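Local coordinates for putative phenazine biosynthesis PhzC/PhzF protein (Clostridium difficile, PDB 4DUN) that probably acts as an isomerase and belongs to the PhzF family of phenazine-biosynthesis-like proteins, at residues 140-145 / 211-216; 205-210 / 233-238; 238-241 / 245-248; 188-193 / 197-202. One frame throughout, in Å; residues are numbered along the deposited sequence.

Interaction 1 (140-145 / 211-216); sequences DVYSSR and IPYWSE
Tyr142 and Tyr213 make the direct contact between 140-145 and 211-216. Their rings form a T-shaped pair. The edge of Tyr213 points at one face of Tyr142, with centroids 5.0 Å apart and planes at 59°. The closest approach is 3.7 Å, from Tyr213 CE1 to Tyr142 CZ, so the edge sits toward the hydroxyl end of the Tyr142 ring and not over its middle. With CG anti to the backbone N (chi1 174°), the Tyr213 side chain reaches off the helix toward the strand. Its other edge is used as well. Tyr213 CE2 stands over the centre of the Trp214 indole, 3.7 Å above its plane, which wedges the phenol between two aromatic faces. Leu150 of the next strand touches both Tyr213 and Trp214. The hydroxyl side is looser and is joined by water. One water is bound to Tyr142 OH at 3.0 Å; its contact with Tyr213 OH is doubtfully short. It gives a weak bond to Asp140 OD2 at 3.2 Å. Asp140 and Tyr142 are only partly buried. This is aromatic packing of a strand against the enclosed helix of a lobe, consistent with the DAP epimerase-like fold of the PhzF family.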
loop_
_atom_site.group_PDB
_atom_site.type_symbol
_atom_site.label_atom_id
_atom_site.label_comp_id
_atom_site.label_asym_id
_atom_site.label_seq_id
_atom_site.Cartn_x
_atom_site.Cartn_y
_atom_site.Cartn_z
ATOM N N ASP A 140 12.994 -25.569 20.846
ATOM C CA ASP A 140 12.249 -26.678 20.239
ATOM C C ASP A 140 11.681 -26.251 18.884
ATOM O O ASP A 140 11.536 -25.054 18.606
ATOM C CB ASP A 140 11.098 -27.131 21.172
ATOM C CG ASP A 140 11.537 -27.867 22.431
ATOM O OD1 ASP A 140 12.038 -29.008 22.309
ATOM O OD2 ASP A 140 11.346 -27.315 23.540
ATOM N N VAL A 141 11.351 -27.237 18.044
ATOM C CA VAL A 141 10.782 -27.019 16.707
ATOM C C VAL A 141 9.510 -27.870 16.584
ATOM O O VAL A 141 9.555 -29.065 16.875
ATOM C CB VAL A 141 11.805 -27.338 15.571
ATOM C CG1 VAL A 141 11.187 -27.105 14.199
ATOM C CG2 VAL A 141 13.087 -26.517 15.715
ATOM N N TYR A 142 8.385 -27.254 16.170
ATOM C CA TYR A 142 7.100 -27.941 15.977
ATOM C C TYR A 142 6.616 -27.719 14.550
ATOM O O TYR A 142 7.032 -26.761 13.879
ATOM C CB TYR A 142 6.044 -27.496 17.005
ATOM C CG TYR A 142 6.315 -28.054 18.382
ATOM C CD1 TYR A 142 7.291 -27.489 19.209
ATOM C CD2 TYR A 142 5.601 -29.148 18.866
ATOM C CE1 TYR A 142 7.577 -28.030 20.462
ATOM C CE2 TYR A 142 5.862 -29.681 20.127
ATOM C CZ TYR A 142 6.853 -29.121 20.919
ATOM O OH TYR A 142 7.106 -29.640 22.167
ATOM N N SER A 143 5.775 -28.633 14.064
ATOM C CA SER A 143 5.356 -28.583 12.675
ATOM C C SER A 143 3.870 -28.747 12.502
ATOM O O SER A 143 3.241 -29.567 13.172
ATOM C CB SER A 143 6.085 -29.677 11.888
ATOM O OG SER A 143 5.743 -29.721 10.510
ATOM N N SER A 144 3.299 -27.958 11.577
ATOM C CA SER A 144 1.890 -27.979 11.151
ATOM C C SER A 144 1.857 -27.357 9.751
ATOM O O SER A 144 2.795 -27.591 8.987
ATOM C CB SER A 144 0.999 -27.244 12.152
ATOM O OG SER A 144 -0.377 -27.308 11.799
ATOM N N ARG A 145 0.826 -26.559 9.406
ATOM C CA ARG A 145 0.764 -25.849 8.112
ATOM C C ARG A 145 2.009 -24.923 8.049
ATOM O O ARG A 145 2.692 -24.831 7.026
ATOM C CB ARG A 145 -0.537 -25.039 8.018
ATOM C CG ARG A 145 -0.656 -24.209 6.738
ATOM C CD ARG A 145 -1.690 -23.111 6.865
ATOM N NE ARG A 145 -1.285 -22.077 7.824
ATOM C CZ ARG A 145 -2.076 -21.090 8.228
ATOM N NH1 ARG A 145 -1.638 -20.204 9.113
ATOM N NH2 ARG A 145 -3.304 -20.970 7.739
ATOM N N ILE A 211 -2.452 -22.047 20.558
ATOM C CA ILE A 211 -3.358 -22.205 21.707
ATOM C C ILE A 211 -3.200 -23.619 22.327
ATOM O O ILE A 211 -2.877 -23.657 23.516
ATOM C CB ILE A 211 -4.825 -21.861 21.385
ATOM C CG1 ILE A 211 -4.968 -20.328 21.081
ATOM C CG2 ILE A 211 -5.761 -22.318 22.514
ATOM C CD1 ILE A 211 -6.344 -19.934 20.489
ATOM N N PRO A 212 -3.386 -24.772 21.610
ATOM C CA PRO A 212 -3.202 -26.075 22.286
ATOM C C PRO A 212 -1.785 -26.232 22.821
ATOM O O PRO A 212 -1.607 -26.784 23.907
ATOM C CB PRO A 212 -3.502 -27.113 21.188
ATOM C CG PRO A 212 -3.349 -26.361 19.888
ATOM C CD PRO A 212 -3.804 -24.959 20.204
ATOM N N TYR A 213 -0.792 -25.737 22.090
ATOM C CA TYR A 213 0.577 -25.855 22.571
ATOM C C TYR A 213 0.867 -25.115 23.879
ATOM O O TYR A 213 1.401 -25.700 24.805
ATOM C CB TYR A 213 1.589 -25.406 21.514
ATOM C CG TYR A 213 2.981 -25.387 22.082
ATOM C CD1 TYR A 213 3.724 -26.550 22.182
ATOM C CD2 TYR A 213 3.525 -24.223 22.583
ATOM C CE1 TYR A 213 4.991 -26.542 22.740
ATOM C CE2 TYR A 213 4.777 -24.202 23.138
ATOM C CZ TYR A 213 5.515 -25.360 23.218
ATOM O OH TYR A 213 6.769 -25.322 23.786
ATOM N N TRP A 214 0.457 -23.854 23.979
ATOM C CA TRP A 214 0.677 -23.093 25.207
ATOM C C TRP A 214 -0.314 -23.483 26.301
ATOM O O TRP A 214 0.044 -23.420 27.484
ATOM C CB TRP A 214 0.670 -21.589 24.929
ATOM C CG TRP A 214 1.917 -21.129 24.225
ATOM C CD1 TRP A 214 2.030 -20.727 22.925
ATOM C CD2 TRP A 214 3.243 -21.080 24.777
ATOM N NE1 TRP A 214 3.329 -20.363 22.654
ATOM C CE2 TRP A 214 4.102 -20.608 23.759
ATOM C CE3 TRP A 214 3.786 -21.387 26.038
ATOM C CZ2 TRP A 214 5.473 -20.437 23.960
ATOM C CZ3 TRP A 214 5.149 -21.226 26.230
ATOM C CH2 TRP A 214 5.973 -20.726 25.212
ATOM N N SER A 215 -1.533 -23.935 25.920
ATOM C CA SER A 215 -2.498 -24.430 26.905
ATOM C C SER A 215 -1.898 -25.589 27.724
ATOM O O SER A 215 -2.052 -25.598 28.942
ATOM C CB SER A 215 -3.778 -24.906 26.229
ATOM O OG SER A 215 -4.654 -25.467 27.193
ATOM N N GLU A 216 -1.215 -26.534 27.052
ATOM C CA GLU A 216 -0.583 -27.689 27.680
ATOM C C GLU A 216 0.621 -27.259 28.543
ATOM O O GLU A 216 0.757 -27.721 29.679
ATOM C CB GLU A 216 -0.159 -28.713 26.603
ATOM C CG GLU A 216 0.483 -29.993 27.133
ATOM C CD GLU A 216 -0.289 -30.768 28.188
ATOM O OE1 GLU A 216 0.333 -31.152 29.205
ATOM O OE2 GLU A 216 -1.509 -30.989 28.004
HETATM O O HOH W 1 8.203 -27.360 23.763
#

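Interaction 2 (205-210 / 233-238); sequences SSHCNL and GIIQCE. With SO4 (sulfate ion), chain B.
His207 meets Ile235 and Cys237 through its imidazole, and the contact is buried. From the backbone, His207 CB comes first and touches Ile247 CD1 of the adjoining strand. CG stands anti to the carbonyl carbon (chi1 -68°), which turns the ring toward strand 233-239. ND1 faces back along the chain and is hydrogen-bonded to the carbonyl of Thr203, which fixes the rotation of the ring. On the other flank CD2 is 3.9 Å from Cys237 SG, an oblique sulfur-aromatic contact. At the tip CE1 lies 3.8 Å from Ile235 CD1, and NE2 is 3.9 Å from the same methyl. Ile235 covers one ring face: CG2 stands over its centre and CG1 makes an off-centre CH-pi contact. Leu210 CD1 covers the opposite face. Just before the helix, Ser205 holds a sulfate, probably from the crystallisation liquor. The backbone N of Ser205 bonds to sulfate O3 at 2.8 Å, and Ser205 OG bonds to the same oxygen at 2.7 Å. Gly73 N and Gly204 N bind the ion too, which makes three backbone amides in all. His207 thus sits in the first turn of helix 207-218, packed against strand 233-239 and touching Ala225 of strand 222-227 and Ile247 of strand 244-259.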
loop_
_atom_site.group_PDB
_atom_site.type_symbol
_atom_site.label_atom_id
_atom_site.label_comp_id
_atom_site.label_asym_id
_atom_site.label_seq_id
_atom_site.Cartn_x
_atom_site.Cartn_y
_atom_site.Cartn_z
ATOM N N SER A 205 -5.019 -17.669 12.365
ATOM C CA SER A 205 -4.898 -19.125 12.120
ATOM C C SER A 205 -3.668 -19.792 12.771
ATOM O O SER A 205 -3.741 -20.982 13.085
ATOM C CB SER A 205 -4.934 -19.445 10.632
ATOM O OG SER A 205 -3.913 -18.781 9.909
ATOM N N SER A 206 -2.569 -19.052 13.007
ATOM C CA SER A 206 -1.415 -19.594 13.747
ATOM C C SER A 206 -1.853 -20.005 15.176
ATOM O O SER A 206 -1.290 -20.936 15.759
ATOM C CB SER A 206 -0.317 -18.540 13.833
ATOM O OG SER A 206 -0.830 -17.371 14.462
ATOM N N HIS A 207 -2.896 -19.333 15.714
ATOM C CA HIS A 207 -3.385 -19.616 17.062
ATOM C C HIS A 207 -4.120 -20.975 17.122
ATOM O O HIS A 207 -4.271 -21.516 18.217
ATOM C CB HIS A 207 -4.187 -18.433 17.637
ATOM C CG HIS A 207 -3.283 -17.258 17.897
ATOM N ND1 HIS A 207 -2.890 -16.421 16.875
ATOM C CD2 HIS A 207 -2.596 -16.923 19.020
ATOM C CE1 HIS A 207 -2.022 -15.572 17.412
ATOM N NE2 HIS A 207 -1.838 -15.817 18.707
ATOM N N CYS A 208 -4.439 -21.601 15.956
ATOM C CA CYS A 208 -4.938 -22.990 15.923
ATOM C C CYS A 208 -3.904 -23.939 16.524
ATOM O O CYS A 208 -4.276 -24.940 17.122
ATOM C CB CYS A 208 -5.277 -23.407 14.500
ATOM S SG CYS A 208 -6.671 -22.501 13.816
ATOM N N ASN A 209 -2.609 -23.639 16.317
ATOM C CA ASN A 209 -1.496 -24.411 16.863
ATOM C C ASN A 209 -1.013 -23.852 18.183
ATOM O O ASN A 209 -0.674 -24.620 19.075
ATOM C CB ASN A 209 -0.290 -24.413 15.916
ATOM C CG ASN A 209 -0.533 -24.786 14.476
ATOM O OD1 ASN A 209 0.014 -24.148 13.581
ATOM N ND2 ASN A 209 -1.263 -25.870 14.212
ATOM N N LEU A 210 -0.876 -22.516 18.276
ATOM C CA LEU A 210 -0.275 -21.888 19.450
ATOM C C LEU A 210 -1.111 -22.083 20.693
ATOM O O LEU A 210 -0.541 -22.315 21.763
ATOM C CB LEU A 210 0.008 -20.385 19.213
ATOM C CG LEU A 210 1.075 -20.065 18.149
ATOM C CD1 LEU A 210 1.107 -18.561 17.852
ATOM C CD2 LEU A 210 2.497 -20.583 18.568
ATOM N N GLY A 233 -0.469 -6.902 17.768
ATOM C CA GLY A 233 -1.829 -7.389 17.937
ATOM C C GLY A 233 -2.044 -8.072 19.263
ATOM O O GLY A 233 -1.096 -8.570 19.866
ATOM N N ILE A 234 -3.290 -8.044 19.734
ATOM C CA ILE A 234 -3.706 -8.717 20.957
ATOM C C ILE A 234 -4.792 -9.699 20.566
ATOM O O ILE A 234 -5.743 -9.323 19.876
ATOM C CB ILE A 234 -4.163 -7.730 22.065
ATOM C CG1 ILE A 234 -2.996 -6.781 22.511
ATOM C CG2 ILE A 234 -4.788 -8.486 23.250
ATOM C CD1 ILE A 234 -1.785 -7.482 23.302
ATOM N N ILE A 235 -4.629 -10.963 20.989
ATOM C CA ILE A 235 -5.555 -12.043 20.662
ATOM C C ILE A 235 -6.026 -12.716 21.928
ATOM O O ILE A 235 -5.199 -13.227 22.699
ATOM C CB ILE A 235 -4.903 -13.104 19.711
ATOM C CG1 ILE A 235 -4.179 -12.465 18.487
ATOM C CG2 ILE A 235 -5.958 -14.142 19.271
ATOM C CD1 ILE A 235 -2.670 -12.049 18.760
ATOM N N GLN A 236 -7.344 -12.737 22.132
ATOM C CA GLN A 236 -7.966 -13.450 23.256
ATOM C C GLN A 236 -8.120 -14.886 22.793
ATOM O O GLN A 236 -8.639 -15.119 21.688
ATOM C CB GLN A 236 -9.323 -12.839 23.686
ATOM C CG GLN A 236 -9.304 -11.344 24.015
ATOM C CD GLN A 236 -8.307 -10.954 25.075
ATOM O OE1 GLN A 236 -8.095 -11.657 26.074
ATOM N NE2 GLN A 236 -7.658 -9.820 24.867
ATOM N N CYS A 237 -7.632 -15.827 23.605
ATOM C CA CYS A 237 -7.534 -17.252 23.291
ATOM C C CYS A 237 -8.274 -18.087 24.284
ATOM O O CYS A 237 -8.128 -17.874 25.491
ATOM C CB CYS A 237 -6.069 -17.674 23.275
ATOM S SG CYS A 237 -5.065 -16.826 22.036
ATOM N N GLU A 238 -9.016 -19.092 23.802
ATOM C CA GLU A 238 -9.742 -20.010 24.678
ATOM C C GLU A 238 -9.851 -21.391 24.053
ATOM O O GLU A 238 -10.245 -21.519 22.889
ATOM C CB GLU A 238 -11.134 -19.465 25.035
ATOM C CG GLU A 238 -11.900 -20.343 26.014
ATOM C CD GLU A 238 -13.265 -19.863 26.467
ATOM O OE1 GLU A 238 -13.643 -18.716 26.140
ATOM O OE2 GLU A 238 -13.955 -20.642 27.165
HETATM S S SO4 B . -6.115 -15.684 9.771
HETATM O O1 SO4 B . -6.348 -15.545 8.342
HETATM O O2 SO4 B . -7.137 -16.544 10.408
HETATM O O3 SO4 B . -4.824 -16.281 9.928
HETATM O O4 SO4 B . -6.182 -14.371 10.389
#

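Interaction 3 (238-241 / 245-248); sequences EVLK and VKIS
Glu238 O accepts the shortest polar bond here, from Lys246 N at 2.7 Å. The N-H points almost straight at the oxygen (170°). The return bond, Glu238 N to Lys246 O, is 3.0 Å and more bent, at 142°. Together they make the hydrogen-bonded pair of an antiparallel beta hairpin, formed by strands 233-239 and 244-259. Val239 and Val245 are the next pair, of the non-hydrogen-bonded kind. Glu238 O has a second neighbour, Val245 CA at 3.3 Å, in a CA-H...O contact. Val239 and Val245 project from one face of the sheet, where both touch Ile211 of helix 207-218. Glu238 and Lys246 both hold CG anti to the backbone N (chi1 -177° for Glu238), which sends them off the other face side by side. Their charged ends do not quite meet: Glu238 OE1 is 4.2 Å from Lys246 NZ, too far for a salt bridge. Glu238 has two conformers, so any attraction is doubtful. Lys246 NZ also has a long, weak ion pair with Glu113 of strand 111-117, which pairs with strand 244-259 as well. Past the paired residues, Leu240 leans back over the partner strand and also touches Ile115. Its CG is 4.1 Å from Lys246 N, and its CD1 is 3.9 Å from Lys246 CB.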
loop_
_atom_site.group_PDB
_atom_site.type_symbol
_atom_site.label_atom_id
_atom_site.label_comp_id
_atom_site.label_asym_id
_atom_site.label_seq_id
_atom_site.Cartn_x
_atom_site.Cartn_y
_atom_site.Cartn_z
ATOM N N GLU A 238 -9.016 -19.092 23.802
ATOM C CA GLU A 238 -9.742 -20.010 24.678
ATOM C C GLU A 238 -9.851 -21.391 24.053
ATOM O O GLU A 238 -10.245 -21.519 22.889
ATOM C CB GLU A 238 -11.134 -19.465 25.035
ATOM C CG GLU A 238 -11.900 -20.343 26.014
ATOM C CD GLU A 238 -13.265 -19.863 26.467
ATOM O OE1 GLU A 238 -13.643 -18.716 26.140
ATOM O OE2 GLU A 238 -13.955 -20.642 27.165
ATOM N N VAL A 239 -9.545 -22.428 24.861
ATOM C CA VAL A 239 -9.641 -23.840 24.478
ATOM C C VAL A 239 -11.104 -24.197 24.718
ATOM O O VAL A 239 -11.595 -24.036 25.851
ATOM C CB VAL A 239 -8.678 -24.770 25.271
ATOM C CG1 VAL A 239 -8.869 -26.233 24.875
ATOM C CG2 VAL A 239 -7.229 -24.354 25.103
ATOM N N LEU A 240 -11.800 -24.654 23.675
ATOM C CA LEU A 240 -13.202 -25.062 23.792
ATOM C C LEU A 240 -13.295 -26.616 23.868
ATOM O O LEU A 240 -12.277 -27.292 23.762
ATOM C CB LEU A 240 -14.066 -24.443 22.675
ATOM C CG LEU A 240 -14.086 -22.887 22.628
ATOM C CD1 LEU A 240 -14.997 -22.370 21.522
ATOM C CD2 LEU A 240 -14.535 -22.263 23.980
ATOM N N LYS A 241 -14.492 -27.165 24.127
ATOM C CA LYS A 241 -14.717 -28.591 24.406
ATOM C C LYS A 241 -14.472 -29.621 23.267
ATOM O O LYS A 241 -13.899 -30.685 23.535
ATOM C CB LYS A 241 -16.156 -28.791 24.908
ATOM C CG LYS A 241 -16.357 -28.370 26.358
ATOM C CD LYS A 241 -17.821 -28.440 26.764
ATOM C CE LYS A 241 -18.049 -27.831 28.126
ATOM N NZ LYS A 241 -19.486 -27.843 28.502
ATOM N N VAL A 245 -10.988 -24.054 19.170
ATOM C CA VAL A 245 -10.435 -22.936 19.911
ATOM C C VAL A 245 -11.203 -21.676 19.538
ATOM O O VAL A 245 -11.708 -21.562 18.413
ATOM C CB VAL A 245 -8.893 -22.753 19.707
ATOM C CG1 VAL A 245 -8.088 -23.964 20.217
ATOM C CG2 VAL A 245 -8.546 -22.452 18.252
ATOM N N LYS A 246 -11.297 -20.727 20.477
ATOM C CA LYS A 246 -11.909 -19.445 20.199
ATOM C C LYS A 246 -10.795 -18.398 20.119
ATOM O O LYS A 246 -9.926 -18.338 21.002
ATOM C CB LYS A 246 -12.950 -19.070 21.270
ATOM C CG LYS A 246 -13.777 -17.841 20.884
ATOM C CD LYS A 246 -14.610 -17.301 22.059
ATOM C CE LYS A 246 -15.844 -18.106 22.368
ATOM N NZ LYS A 246 -16.611 -17.495 23.488
ATOM N N ILE A 247 -10.799 -17.623 19.031
ATOM C CA ILE A 247 -9.861 -16.534 18.765
ATOM C C ILE A 247 -10.703 -15.268 18.709
ATOM O O ILE A 247 -11.672 -15.216 17.944
ATOM C CB ILE A 247 -9.065 -16.857 17.468
ATOM C CG1 ILE A 247 -7.956 -17.878 17.843
ATOM C CG2 ILE A 247 -8.446 -15.602 16.799
ATOM C CD1 ILE A 247 -7.831 -19.031 16.936
ATOM N N SER A 248 -10.366 -14.268 19.558
ATOM C CA SER A 248 -11.145 -13.033 19.598
ATOM C C SER A 248 -10.262 -11.820 19.518
ATOM O O SER A 248 -9.128 -11.832 20.016
ATOM C CB SER A 248 -11.990 -12.948 20.872
ATOM O OG SER A 248 -12.757 -14.117 21.104
#

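Interaction 4 (188-193 / 197-202); sequences VSRYFC and DSEDPV
Arg190 bends at CG-CD (chi3 71°), which turns its guanidinium toward Glu199 on the partner strand. Glu199 holds CG anti to the backbone N (chi1 171°) and runs extended. This gives a side-on, two-nitrogen salt bridge. Arg190 NE bonds to Glu199 OE2 at 2.8 Å, and Arg190 NH2 to Glu199 OE1 at 3.0 Å. Both oxygens lie in the guanidinium plane but are met from above the carboxylate plane, the planes being 39° apart. Phe192 lies beside Glu199, with CE1 3.7 Å from Glu199 CD, and its CZ lies over a guanidinium face, toward the rim. Arg190 NH1 bonds the carbonyls of Val157 and Tyr160. The strands form an antiparallel beta hairpin. Cys193 N bonds to Ser198 O at 2.9 Å, and Ser198 N to Cys193 O. Asp197 and Ser198 both face Cys193, in a G1 beta bulge. A water links Tyr191 N, Glu199 OE2 and Asp200 O. On the face opposite Phe192 and Glu199, Tyr191 CD1 packs on Asp200 CB at 3.8 Å. Asp200 OD2 is hydrogen-bonded to Thr203 OG1, and OD1 to Asn20 ND2. The Asp200 side chain lies about 4 Å from a nickel ion and about 6 Å from that of Glu47, the predicted active-site residue.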
loop_
_atom_site.group_PDB
_atom_site.type_symbol
_atom_site.label_atom_id
_atom_site.label_comp_id
_atom_site.label_asym_id
_atom_site.label_seq_id
_atom_site.Cartn_x
_atom_site.Cartn_y
_atom_site.Cartn_z
ATOM N N VAL A 188 3.640 -15.049 23.249
ATOM C CA VAL A 188 3.832 -14.098 22.170
ATOM C C VAL A 188 4.255 -14.832 20.935
ATOM O O VAL A 188 4.785 -15.946 21.030
ATOM C CB VAL A 188 4.866 -12.978 22.526
ATOM C CG1 VAL A 188 4.390 -12.114 23.693
ATOM C CG2 VAL A 188 6.268 -13.553 22.800
ATOM N N SER A 189 4.086 -14.195 19.783
ATOM C CA SER A 189 4.551 -14.761 18.506
ATOM C C SER A 189 4.725 -13.664 17.470
ATOM O O SER A 189 4.299 -12.532 17.672
ATOM C CB SER A 189 3.611 -15.844 17.972
ATOM O OG SER A 189 2.393 -15.287 17.488
ATOM N N ARG A 190 5.447 -13.995 16.421
ATOM C CA ARG A 190 5.620 -13.208 15.210
ATOM C C ARG A 190 5.482 -14.197 14.060
ATOM O O ARG A 190 5.906 -15.353 14.182
ATOM C CB ARG A 190 6.934 -12.432 15.170
ATOM C CG ARG A 190 6.957 -11.255 16.157
ATOM C CD ARG A 190 8.337 -10.680 16.272
ATOM N NE ARG A 190 8.717 -9.960 15.061
ATOM C CZ ARG A 190 9.958 -9.612 14.751
ATOM N NH1 ARG A 190 10.972 -9.920 15.566
ATOM N NH2 ARG A 190 10.204 -8.954 13.627
ATOM N N TYR A 191 4.828 -13.769 12.984
ATOM C CA TYR A 191 4.545 -14.635 11.842
ATOM C C TYR A 191 5.147 -14.020 10.582
ATOM O O TYR A 191 4.835 -12.880 10.243
ATOM C CB TYR A 191 3.014 -14.821 11.708
ATOM C CG TYR A 191 2.586 -15.821 10.660
ATOM C CD1 TYR A 191 2.510 -15.464 9.316
ATOM C CD2 TYR A 191 2.115 -17.079 11.023
ATOM C CE1 TYR A 191 2.077 -16.377 8.345
ATOM C CE2 TYR A 191 1.690 -18.002 10.063
ATOM C CZ TYR A 191 1.671 -17.646 8.725
ATOM O OH TYR A 191 1.243 -18.546 7.780
ATOM N N PHE A 192 5.984 -14.784 9.880
ATOM C CA PHE A 192 6.669 -14.320 8.673
ATOM C C PHE A 192 6.161 -15.040 7.426
ATOM O O PHE A 192 6.032 -16.275 7.415
ATOM C CB PHE A 192 8.202 -14.491 8.821
ATOM C CG PHE A 192 8.719 -13.776 10.057
ATOM C CD1 PHE A 192 8.865 -12.392 10.072
ATOM C CD2 PHE A 192 9.011 -14.484 11.219
ATOM C CE1 PHE A 192 9.289 -11.725 11.231
ATOM C CE2 PHE A 192 9.426 -13.818 12.378
ATOM C CZ PHE A 192 9.573 -12.441 12.369
ATOM N N CYS A 193 5.886 -14.240 6.369
ATOM C CA CYS A 193 5.392 -14.677 5.063
ATOM C C CYS A 193 6.535 -14.528 4.052
ATOM O O CYS A 193 6.711 -13.441 3.475
ATOM C CB CYS A 193 4.163 -13.867 4.658
ATOM S SG CYS A 193 2.922 -13.713 5.965
ATOM N N ASP A 197 7.493 -11.495 1.320
ATOM C CA ASP A 197 8.609 -10.661 1.823
ATOM C C ASP A 197 8.098 -9.725 2.952
ATOM O O ASP A 197 8.449 -8.544 3.013
ATOM C CB ASP A 197 9.258 -9.839 0.685
ATOM C CG ASP A 197 10.376 -10.523 -0.072
ATOM O OD1 ASP A 197 11.376 -10.911 0.568
ATOM O OD2 ASP A 197 10.291 -10.589 -1.322
ATOM N N SER A 198 7.222 -10.248 3.820
ATOM C CA SER A 198 6.625 -9.409 4.850
ATOM C C SER A 198 6.333 -10.162 6.123
ATOM O O SER A 198 6.225 -11.396 6.138
ATOM C CB SER A 198 5.328 -8.791 4.324
ATOM O OG SER A 198 4.382 -9.800 4.017
ATOM N N GLU A 199 6.192 -9.398 7.199
ATOM C CA GLU A 199 5.796 -9.925 8.497
ATOM C C GLU A 199 4.308 -9.644 8.672
ATOM O O GLU A 199 3.866 -8.511 8.505
ATOM C CB GLU A 199 6.629 -9.303 9.621
ATOM C CG GLU A 199 6.095 -9.674 10.989
ATOM C CD GLU A 199 6.889 -9.135 12.158
ATOM O OE1 GLU A 199 7.843 -8.354 11.943
ATOM O OE2 GLU A 199 6.534 -9.485 13.303
ATOM N N ASP A 200 3.527 -10.674 8.977
ATOM C CA ASP A 200 2.085 -10.494 9.136
ATOM C C ASP A 200 1.798 -9.715 10.440
ATOM O O ASP A 200 2.293 -10.109 11.491
ATOM C CB ASP A 200 1.429 -11.875 9.187
ATOM C CG ASP A 200 -0.037 -11.924 8.831
ATOM O OD1 ASP A 200 -0.558 -10.924 8.243
ATOM O OD2 ASP A 200 -0.654 -12.968 9.074
ATOM N N PRO A 201 1.051 -8.588 10.388
ATOM C CA PRO A 201 0.781 -7.819 11.621
ATOM C C PRO A 201 0.103 -8.659 12.718
ATOM O O PRO A 201 0.552 -8.632 13.862
ATOM C CB PRO A 201 -0.121 -6.681 11.131
ATOM C CG PRO A 201 0.307 -6.494 9.681
ATOM C CD PRO A 201 0.463 -7.921 9.209
ATOM N N VAL A 202 -0.977 -9.378 12.383
ATOM C CA VAL A 202 -1.717 -10.240 13.324
ATOM C C VAL A 202 -2.237 -11.435 12.543
ATOM O O VAL A 202 -2.841 -11.254 11.481
ATOM C CB VAL A 202 -2.885 -9.567 14.118
ATOM C CG1 VAL A 202 -3.242 -10.405 15.348
ATOM C CG2 VAL A 202 -2.553 -8.141 14.544
HETATM O O HOH W 2 4.208 -11.014 13.279
#

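Strand 140-143 opens interaction 1, which closes only when the chain reaches helix 207-218. Within that long loop, interaction 4 closes a short hairpin at 197-202. Segment 205-210 then starts interaction 2 just before 211-216 completes interaction 1, so these two cross. Interaction 2 closes at strand 233-239. There Glu238 passes directly into interaction 3, whose hairpin ends on strand 244-259. Helix 207-218 is the common element: its first turn serves interaction 2 and its next turns interaction 1, while Ile211 also packs on Val239, Val245 and Ile247 of interaction 3. Interaction 4 joins this core through Leu210 on Ser189 and Ile235 on Val202.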